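Local coordinates for DUF1116 domain-containing protein (Enterococcus faecalis, PDB 3CLQ) that is of unknown function but belongs to the AllG family, whose name points to a subunit of oxamate carbamoyltransferase, a role not established for this protein, at residues P26-F31 and H116-E121; N36-M41 and H99-S104; Y123-F128 and A241-D246. One frame throughout, in Å; residues are numbered along the deposited sequence.

How the interactions relate
Interactions 1 and 3 share one antiparallel sheet. Strand 114-120, paired with strand 26-33 in interaction 1, pairs on its other edge with strand 126-130 of interaction 3; Ala-127 N lies 2.9 Å from Ile-118 O, a probable hydrogen bond. Their centres are about 9 Å apart, and Cys-243 SG of helix 234-247 packs 3.5 Å from Asn-120 CB. Interaction 2 lies at the far side of strand 126-130: its centre is about 12 Å from that of interaction 3, and Val-102 N is 3.0 Å from Phe-128 O, another probable hydrogen bond. Along the chain, interaction 2 is nested within the loop closed by interaction 1, its helix 34-37 following strand 26-33 directly.

Interaction 1. Residues P26-F31 and H116-E121; sequences PILVGF and HIIKNE
A classic beta bulge interrupts this antiparallel pairing of strands 26-33 and 114-120, the two inner strands of a four-stranded sheet, where Val-29 and Gly-30 together face Ile-117. Ile-117 O takes both amides: Val-29 N at 2.9 Å comes nearly along the C=O axis, while Gly-30 N, at a longer 3.3 Å, lies in the carbonyl plane on a lone pair. Within the bulge Ile-117 N returns a hydrogen bond to Gly-30 O; beyond it, toward the start of strand 26-33, Ile-27 and Lys-119 form a regular hydrogen-bonded pair through reciprocal N-H to O bonds. Ile-117 CD1 lies against the main chain of Gly-30, 3.3 Å from Gly-30 C.

The face carrying Pro-26, Leu-28, Phe-31, His-116 and Ile-118 is buried, and helices 146-168, 176-183 and 234-247 pack against side chains on it. Pro-26 CB rests on Ile-118 CG2 at 3.8 Å. With CG anti to the backbone N (chi1 171°), Leu-28 reaches across to the neighbouring strand with CD1, 4.1 Å from Ile-118 CG1 and near the edge of the His-116 imidazole. That ring is held by two hydrogen bonds, from ND1 to Thr-129 O and between NE2 and Thr-236 OG1, which should fix its rotation. Phe-31 and His-116 run side by side, pointing the same way, their ring planes inclined at 48°. Phe-31 CE1 sits over one face of the imidazole, offset toward its rim and 3.8 Å from His-116 CD2.

Interaction 2. Residues N36-M41 and H99-S104; sequences NVMPDM and HDAVGS
His-99 ND1 donates a hydrogen bond of 2.7 Å to the carbonyl oxygen of Pro-39, the shortest polar link between these two segments. The N-H points well at its acceptor, and the oxygen lies close to the imidazole plane, although the donor is tilted 32° from the plane of the carbonyl. On the other nitrogen, NE2 is hydrogen-bonded with Ser-94 OG, so partners at both nitrogens should hold the ring's rotation. Asp-40 adds a van der Waals touch, its CB 3.6 Å from His-99 CE1, with its carboxylate turned 64° from the ring.

The contact joins two loops: the one that leaves the short helix 34-37, and the long connection between strands 92-95 and 114-120. Leu-47 of strand 45-48 touches both Met-38 and His-99, while Phe-128 of strand 126-130 touches Met-38 and Pro-39.

Met-38, a selenomethionine, crosses His-99 at about a right angle. Bent at chi3 (19°), its chain turns the terminal methyl CE toward His-99 and Ala-101, 3.5 Å from His-99 CB. The same methyl meets Ala-101 CB at 3.9 Å. Beside it, Pro-39 CD lies 3.5 Å from His-99 O, and CG of that proline approaches Asp-100 OD2 at 4.0 Å.

Interaction 3. Residues Y123-F128 and A241-D246; sequences YGNTAF and AKCALD
Asn-125 makes the one hydrogen bond across this contact, from its amide ND2 to the main-chain oxygen of Cys-243 at 3.2 Å. The bond is nearly straight at 170°, with the donor on a lone pair in the carbonyl plane and the acceptor almost exactly in the plane of the amide. A chi1 of 66° sets CG between the backbone N and the carbonyl carbon, a crowded position from which the amide reaches the helix. Its other end is held too, because OD1 accepts from Asn-120 ND2, so both amide atoms have partners and the group's flip is probably settled.

In fold terms, the outermost strand, 126-130, of the four-stranded antiparallel sheet and the turn leading into it lie against helix 234-247. Ala-127 and Asn-125 project toward the helix, whereas Thr-126 and Phe-128 point away from it.

The apolar contacts centre on the small methyl of Ala-127. Its CB meets the aliphatic part of Lys-242 at CG, 3.6 Å away, and lies 4.0 Å from Cys-243 CB.

Mixed van der Waals contacts complete the interface. With SG anti to the backbone N, the thiol of Cys-243 reaches the main chain of Asn-125, 3.9 Å from Asn-125 O. One helical turn beyond Lys-242, Asp-246 brings its CB to Asn-125 ND2 at 3.7 Å, the amide and carboxylate planes inclined to each other by 40°.

Interaction 1. Residues P26-F31 and H116-E121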
loop_
_atom_site.group_PDB
_atom_site.type_symbol
_atom_site.label_atom_id
_atom_site.label_comp_id
_atom_site.label_asym_id
_atom_site.label_seq_id
_atom_site.Cartn_x
_atom_site.Cartn_y
_atom_site.Cartn_z
ATOM N N PRO B 26 7.809 -16.010 -9.954
ATOM C CA PRO B 26 6.574 -15.964 -10.737
ATOM C C PRO B 26 6.388 -14.626 -11.449
ATOM O O PRO B 26 6.316 -13.573 -10.783
ATOM C CB PRO B 26 5.486 -16.105 -9.680
ATOM C CG PRO B 26 6.179 -16.627 -8.475
ATOM C CD PRO B 26 7.551 -16.114 -8.511
ATOM N N ILE B 27 6.307 -14.670 -12.778
ATOM C CA ILE B 27 6.094 -13.477 -13.605
ATOM C C ILE B 27 4.729 -13.500 -14.287
ATOM O O ILE B 27 4.365 -14.469 -14.963
ATOM C CB ILE B 27 7.184 -13.330 -14.690
ATOM C CG1 ILE B 27 8.588 -13.419 -14.061
ATOM C CG2 ILE B 27 7.007 -12.011 -15.478
ATOM C CD1 ILE B 27 8.891 -12.349 -13.014
ATOM N N LEU B 28 3.959 -12.437 -14.102
ATOM C CA LEU B 28 2.682 -12.370 -14.773
ATOM C C LEU B 28 2.997 -11.995 -16.188
ATOM O O LEU B 28 3.497 -10.877 -16.425
ATOM C CB LEU B 28 1.795 -11.309 -14.148
ATOM C CG LEU B 28 0.521 -11.055 -14.950
ATOM C CD1 LEU B 28 -0.261 -12.355 -15.195
ATOM C CD2 LEU B 28 -0.328 -10.079 -14.204
ATOM N N VAL B 29 2.736 -12.918 -17.122
ATOM C CA VAL B 29 3.087 -12.657 -18.523
ATOM C C VAL B 29 1.916 -12.424 -19.472
ATOM O O VAL B 29 2.083 -11.830 -20.535
ATOM C CB VAL B 29 4.065 -13.705 -19.130
ATOM C CG1 VAL B 29 5.353 -13.766 -18.316
ATOM C CG2 VAL B 29 3.406 -15.104 -19.281
ATOM N N GLY B 30 0.726 -12.874 -19.104
ATOM C CA GLY B 30 -0.394 -12.719 -20.016
ATOM C C GLY B 30 -1.736 -13.036 -19.405
ATOM O O GLY B 30 -1.833 -13.343 -18.208
ATOM N N PHE B 31 -2.769 -12.939 -20.247
ATOM C CA PHE B 31 -4.138 -13.316 -19.920
ATOM C C PHE B 31 -4.730 -13.942 -21.152
ATOM O O PHE B 31 -4.406 -13.535 -22.263
ATOM C CB PHE B 31 -4.971 -12.091 -19.582
ATOM C CG PHE B 31 -4.543 -11.381 -18.329
ATOM C CD1 PHE B 31 -5.104 -11.709 -17.103
ATOM C CD2 PHE B 31 -3.588 -10.379 -18.373
ATOM C CE1 PHE B 31 -4.712 -11.041 -15.952
ATOM C CE2 PHE B 31 -3.206 -9.710 -17.224
ATOM C CZ PHE B 31 -3.757 -10.032 -16.022
ATOM N N HIS B 116 -5.142 -15.507 -15.535
ATOM C CA HIS B 116 -3.752 -14.993 -15.488
ATOM C C HIS B 116 -2.822 -16.063 -16.027
ATOM O O HIS B 116 -2.967 -17.227 -15.681
ATOM C CB HIS B 116 -3.260 -14.763 -14.051
ATOM C CG HIS B 116 -4.095 -13.831 -13.242
ATOM N ND1 HIS B 116 -5.412 -14.089 -12.930
ATOM C CD2 HIS B 116 -3.777 -12.678 -12.610
ATOM C CE1 HIS B 116 -5.882 -13.104 -12.180
ATOM N NE2 HIS B 116 -4.910 -12.239 -11.972
ATOM N N ILE B 117 -1.849 -15.694 -16.840
ATOM C CA ILE B 117 -0.835 -16.662 -17.189
ATOM C C ILE B 117 0.447 -16.249 -16.496
ATOM O O ILE B 117 1.015 -15.200 -16.819
ATOM C CB ILE B 117 -0.576 -16.691 -18.671
ATOM C CG1 ILE B 117 -1.892 -16.703 -19.433
ATOM C CG2 ILE B 117 0.233 -17.904 -19.012
ATOM C CD1 ILE B 117 -1.804 -15.997 -20.770
ATOM N N ILE B 118 0.896 -17.077 -15.559
ATOM C CA ILE B 118 2.001 -16.751 -14.676
ATOM C C ILE B 118 3.099 -17.774 -14.885
ATOM O O ILE B 118 2.853 -18.962 -14.785
ATOM C CB ILE B 118 1.541 -16.792 -13.193
ATOM C CG1 ILE B 118 0.548 -15.675 -12.900
ATOM C CG2 ILE B 118 2.711 -16.651 -12.242
ATOM C CD1 ILE B 118 -0.165 -15.877 -11.601
ATOM N N LYS B 119 4.310 -17.333 -15.168
ATOM C CA LYS B 119 5.343 -18.258 -15.596
ATOM C C LYS B 119 6.508 -18.124 -14.656
ATOM O O LYS B 119 6.867 -17.023 -14.299
ATOM C CB LYS B 119 5.777 -17.923 -17.021
ATOM C CG LYS B 119 6.639 -18.954 -17.706
ATOM C CD LYS B 119 6.791 -18.590 -19.191
ATOM C CE LYS B 119 8.270 -18.546 -19.650
ATOM N NZ LYS B 119 9.005 -17.356 -19.064
ATOM N N ASN B 120 7.095 -19.239 -14.240
ATOM C CA ASN B 120 8.234 -19.176 -13.344
ATOM C C ASN B 120 9.538 -18.782 -14.056
ATOM O O ASN B 120 10.075 -19.553 -14.852
ATOM C CB ASN B 120 8.410 -20.512 -12.650
ATOM C CG ASN B 120 9.261 -20.406 -11.401
ATOM O OD1 ASN B 120 10.085 -19.493 -11.262
ATOM N ND2 ASN B 120 9.071 -21.353 -10.479
ATOM N N GLU B 121 10.060 -17.596 -13.746
ATOM C CA GLU B 121 11.284 -17.111 -14.392
ATOM C C GLU B 121 12.489 -17.991 -14.052
ATOM O O GLU B 121 13.453 -18.064 -14.820
ATOM C CB GLU B 121 11.579 -15.655 -14.018
ATOM C CG GLU B 121 12.714 -15.009 -14.808
ATOM C CD GLU B 121 13.089 -13.590 -14.315
ATOM O OE1 GLU B 121 13.931 -13.451 -13.386
ATOM O OE2 GLU B 121 12.561 -12.602 -14.869
#

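Interaction 2. Residues N36-M41 and H99-S104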
loop_
_atom_site.group_PDB
_atom_site.type_symbol
_atom_site.label_atom_id
_atom_site.label_comp_id
_atom_site.label_asym_id
_atom_site.label_seq_id
_atom_site.Cartn_x
_atom_site.Cartn_y
_atom_site.Cartn_z
ATOM N N ASN B 36 -7.661 -21.815 -24.307
ATOM C CA ASN B 36 -6.529 -21.538 -25.199
ATOM C C ASN B 36 -5.163 -21.845 -24.603
ATOM O O ASN B 36 -4.206 -22.027 -25.347
ATOM C CB ASN B 36 -6.504 -20.076 -25.658
ATOM C CG ASN B 36 -7.686 -19.702 -26.502
ATOM O OD1 ASN B 36 -8.343 -20.559 -27.086
ATOM N ND2 ASN B 36 -7.970 -18.404 -26.573
ATOM N N VAL B 37 -5.038 -21.865 -23.278
ATOM C CA VAL B 37 -3.694 -21.913 -22.708
ATOM C C VAL B 37 -3.436 -22.959 -21.628
ATOM O O VAL B 37 -2.286 -23.284 -21.347
ATOM C CB VAL B 37 -3.261 -20.531 -22.197
ATOM C CG1 VAL B 37 -3.297 -19.522 -23.325
ATOM C CG2 VAL B 37 -4.150 -20.085 -21.060
HETATM N N MSE B 38 -4.488 -23.492 -21.024
HETATM C CA MSE B 38 -4.325 -24.441 -19.917
HETATM C C MSE B 38 -4.109 -25.868 -20.404
HETATM O O MSE B 38 -4.552 -26.213 -21.491
HETATM C CB MSE B 38 -5.526 -24.364 -18.984
HETATM C CG MSE B 38 -5.715 -22.963 -18.410
HETATM SE SE MSE B 38 -6.662 -22.967 -16.697
HETATM C CE MSE B 38 -6.379 -24.839 -16.234
ATOM N N PRO B 39 -3.433 -26.704 -19.582
ATOM C CA PRO B 39 -3.169 -28.113 -19.921
ATOM C C PRO B 39 -4.437 -28.967 -19.861
ATOM O O PRO B 39 -5.252 -28.785 -18.956
ATOM C CB PRO B 39 -2.187 -28.577 -18.824
ATOM C CG PRO B 39 -1.853 -27.378 -18.004
ATOM C CD PRO B 39 -2.912 -26.353 -18.247
ATOM N N ASP B 40 -4.586 -29.878 -20.826
ATOM C CA ASP B 40 -5.689 -30.856 -20.879
ATOM C C ASP B 40 -7.074 -30.237 -20.726
ATOM O O ASP B 40 -7.909 -30.741 -19.994
ATOM C CB ASP B 40 -5.502 -31.956 -19.828
ATOM C CG ASP B 40 -4.056 -32.384 -19.681
ATOM O OD1 ASP B 40 -3.439 -32.061 -18.627
ATOM O OD2 ASP B 40 -3.541 -33.031 -20.621
HETATM N N MSE B 41 -7.317 -29.141 -21.421
HETATM C CA MSE B 41 -8.645 -28.554 -21.441
HETATM C C MSE B 41 -9.495 -29.102 -22.597
HETATM O O MSE B 41 -9.000 -29.349 -23.694
HETATM C CB MSE B 41 -8.526 -27.043 -21.582
HETATM C CG MSE B 41 -9.700 -26.288 -21.017
HETATM SE SE MSE B 41 -9.636 -26.279 -19.077
HETATM C CE MSE B 41 -11.112 -25.046 -18.701
ATOM N N HIS B 99 -4.539 -29.137 -13.056
ATOM C CA HIS B 99 -4.264 -28.462 -14.322
ATOM C C HIS B 99 -3.404 -27.240 -14.081
ATOM O O HIS B 99 -3.503 -26.237 -14.790
ATOM C CB HIS B 99 -5.560 -28.062 -15.004
ATOM C CG HIS B 99 -6.381 -29.230 -15.435
ATOM N ND1 HIS B 99 -6.305 -29.765 -16.703
ATOM C CD2 HIS B 99 -7.278 -29.986 -14.762
ATOM C CE1 HIS B 99 -7.141 -30.782 -16.804
ATOM N NE2 HIS B 99 -7.743 -30.937 -15.638
ATOM N N ASP B 100 -2.568 -27.320 -13.054
ATOM C CA ASP B 100 -1.603 -26.272 -12.797
ATOM C C ASP B 100 -2.302 -24.947 -12.572
ATOM O O ASP B 100 -1.734 -23.896 -12.847
ATOM C CB ASP B 100 -0.597 -26.185 -13.961
ATOM C CG ASP B 100 0.317 -27.411 -14.028
ATOM O OD1 ASP B 100 0.462 -28.083 -12.982
ATOM O OD2 ASP B 100 0.887 -27.715 -15.098
ATOM N N ALA B 101 -3.538 -24.984 -12.087
ATOM C CA ALA B 101 -4.232 -23.741 -11.760
ATOM C C ALA B 101 -4.603 -23.731 -10.284
ATOM O O ALA B 101 -4.351 -24.714 -9.593
ATOM C CB ALA B 101 -5.472 -23.597 -12.616
ATOM N N VAL B 102 -5.214 -22.639 -9.817
ATOM C CA VAL B 102 -5.883 -22.580 -8.488
ATOM C C VAL B 102 -7.146 -21.718 -8.552
ATOM O O VAL B 102 -7.242 -20.810 -9.366
ATOM C CB VAL B 102 -4.996 -22.006 -7.382
ATOM C CG1 VAL B 102 -3.946 -23.009 -6.967
ATOM C CG2 VAL B 102 -4.360 -20.707 -7.822
ATOM N N GLY B 103 -8.124 -22.000 -7.706
ATOM C CA GLY B 103 -9.386 -21.289 -7.791
ATOM C C GLY B 103 -9.867 -20.761 -6.459
ATOM O O GLY B 103 -9.924 -21.496 -5.448
ATOM N N SER B 104 -10.188 -19.468 -6.453
ATOM C CA SER B 104 -10.745 -18.803 -5.275
ATOM C C SER B 104 -12.204 -19.215 -4.972
ATOM O O SER B 104 -13.051 -19.251 -5.881
ATOM C CB SER B 104 -10.660 -17.298 -5.434
ATOM O OG SER B 104 -11.233 -16.701 -4.288
#

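Interaction 3. Residues Y123-F128 and A241-D246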
loop_
_atom_site.group_PDB
_atom_site.type_symbol
_atom_site.label_atom_id
_atom_site.label_comp_id
_atom_site.label_asym_id
_atom_site.label_seq_id
_atom_site.Cartn_x
_atom_site.Cartn_y
_atom_site.Cartn_z
ATOM N N TYR B 123 12.305 -21.464 -12.951
ATOM C CA TYR B 123 12.148 -22.913 -13.122
ATOM C C TYR B 123 11.265 -23.250 -14.328
ATOM O O TYR B 123 11.123 -24.417 -14.734
ATOM C CB TYR B 123 11.642 -23.552 -11.807
ATOM C CG TYR B 123 12.709 -23.491 -10.724
ATOM C CD1 TYR B 123 13.911 -24.184 -10.901
ATOM C CD2 TYR B 123 12.554 -22.712 -9.554
ATOM C CE1 TYR B 123 14.938 -24.130 -9.963
ATOM C CE2 TYR B 123 13.591 -22.648 -8.584
ATOM C CZ TYR B 123 14.797 -23.367 -8.816
ATOM O OH TYR B 123 15.880 -23.383 -7.944
ATOM N N GLY B 124 10.666 -22.208 -14.886
ATOM C CA GLY B 124 9.999 -22.310 -16.158
ATOM C C GLY B 124 8.670 -23.015 -16.199
ATOM O O GLY B 124 8.204 -23.382 -17.285
ATOM N N ASN B 125 8.051 -23.227 -15.045
ATOM C CA ASN B 125 6.722 -23.816 -15.033
ATOM C C ASN B 125 5.669 -22.719 -14.985
ATOM O O ASN B 125 5.936 -21.600 -14.550
ATOM C CB ASN B 125 6.554 -24.788 -13.874
ATOM C CG ASN B 125 6.609 -24.092 -12.527
ATOM O OD1 ASN B 125 7.682 -23.653 -12.093
ATOM N ND2 ASN B 125 5.454 -23.988 -11.848
ATOM N N THR B 126 4.467 -23.045 -15.448
ATOM C CA THR B 126 3.388 -22.062 -15.523
ATOM C C THR B 126 2.231 -22.420 -14.577
ATOM O O THR B 126 1.901 -23.590 -14.400
ATOM C CB THR B 126 2.821 -21.981 -16.966
ATOM O OG1 THR B 126 3.873 -21.720 -17.897
ATOM C CG2 THR B 126 1.794 -20.890 -17.069
ATOM N N ALA B 127 1.610 -21.408 -13.981
ATOM C CA ALA B 127 0.358 -21.627 -13.264
ATOM C C ALA B 127 -0.708 -20.713 -13.836
ATOM O O ALA B 127 -0.393 -19.802 -14.603
ATOM C CB ALA B 127 0.527 -21.376 -11.811
ATOM N N PHE B 128 -1.960 -20.954 -13.456
ATOM C CA PHE B 128 -3.087 -20.172 -13.946
ATOM C C PHE B 128 -4.114 -19.943 -12.832
ATOM O O PHE B 128 -4.293 -20.816 -11.965
ATOM C CB PHE B 128 -3.797 -20.963 -15.049
ATOM C CG PHE B 128 -2.897 -21.431 -16.166
ATOM C CD1 PHE B 128 -2.596 -20.588 -17.240
ATOM C CD2 PHE B 128 -2.386 -22.720 -16.165
ATOM C CE1 PHE B 128 -1.785 -21.032 -18.287
ATOM C CE2 PHE B 128 -1.557 -23.157 -17.203
ATOM C CZ PHE B 128 -1.257 -22.310 -18.266
ATOM N N ALA B 241 1.817 -17.999 -5.731
ATOM C CA ALA B 241 2.151 -19.087 -4.802
ATOM C C ALA B 241 2.108 -20.474 -5.476
ATOM O O ALA B 241 2.982 -21.325 -5.252
ATOM C CB ALA B 241 1.249 -19.050 -3.578
ATOM N N LYS B 242 1.084 -20.690 -6.297
ATOM C CA LYS B 242 0.938 -21.959 -6.982
ATOM C C LYS B 242 2.142 -22.200 -7.874
ATOM O O LYS B 242 2.681 -23.316 -7.959
ATOM C CB LYS B 242 -0.325 -21.952 -7.820
ATOM C CG LYS B 242 -0.417 -23.115 -8.782
ATOM C CD LYS B 242 -0.392 -24.455 -8.076
ATOM C CE LYS B 242 -1.056 -25.508 -8.927
ATOM N NZ LYS B 242 -0.707 -26.901 -8.456
ATOM N N CYS B 243 2.559 -21.132 -8.539
ATOM C CA CYS B 243 3.708 -21.183 -9.412
ATOM C C CYS B 243 4.993 -21.528 -8.649
ATOM O O CYS B 243 5.740 -22.395 -9.082
ATOM C CB CYS B 243 3.841 -19.869 -10.156
ATOM S SG CYS B 243 5.303 -19.742 -11.205
ATOM N N ALA B 244 5.242 -20.869 -7.521
ATOM C CA ALA B 244 6.392 -21.212 -6.681
ATOM C C ALA B 244 6.293 -22.625 -6.077
ATOM O O ALA B 244 7.179 -23.463 -6.264
ATOM C CB ALA B 244 6.556 -20.190 -5.587
ATOM N N LEU B 245 5.210 -22.892 -5.356
ATOM C CA LEU B 245 4.976 -24.211 -4.784
ATOM C C LEU B 245 5.170 -25.402 -5.758
ATOM O O LEU B 245 5.889 -26.360 -5.449
ATOM C CB LEU B 245 3.607 -24.265 -4.143
ATOM C CG LEU B 245 3.526 -23.965 -2.642
ATOM C CD1 LEU B 245 4.912 -23.930 -2.048
ATOM C CD2 LEU B 245 2.778 -22.690 -2.350
ATOM N N ASP B 246 4.559 -25.342 -6.936
ATOM C CA ASP B 246 4.729 -26.427 -7.920
ATOM C C ASP B 246 6.179 -26.725 -8.281
ATOM O O ASP B 246 6.509 -27.860 -8.672
ATOM C CB ASP B 246 3.980 -26.126 -9.206
ATOM C CG ASP B 246 2.498 -26.283 -9.059
ATOM O OD1 ASP B 246 2.017 -26.586 -7.933
ATOM O OD2 ASP B 246 1.814 -26.110 -10.088
#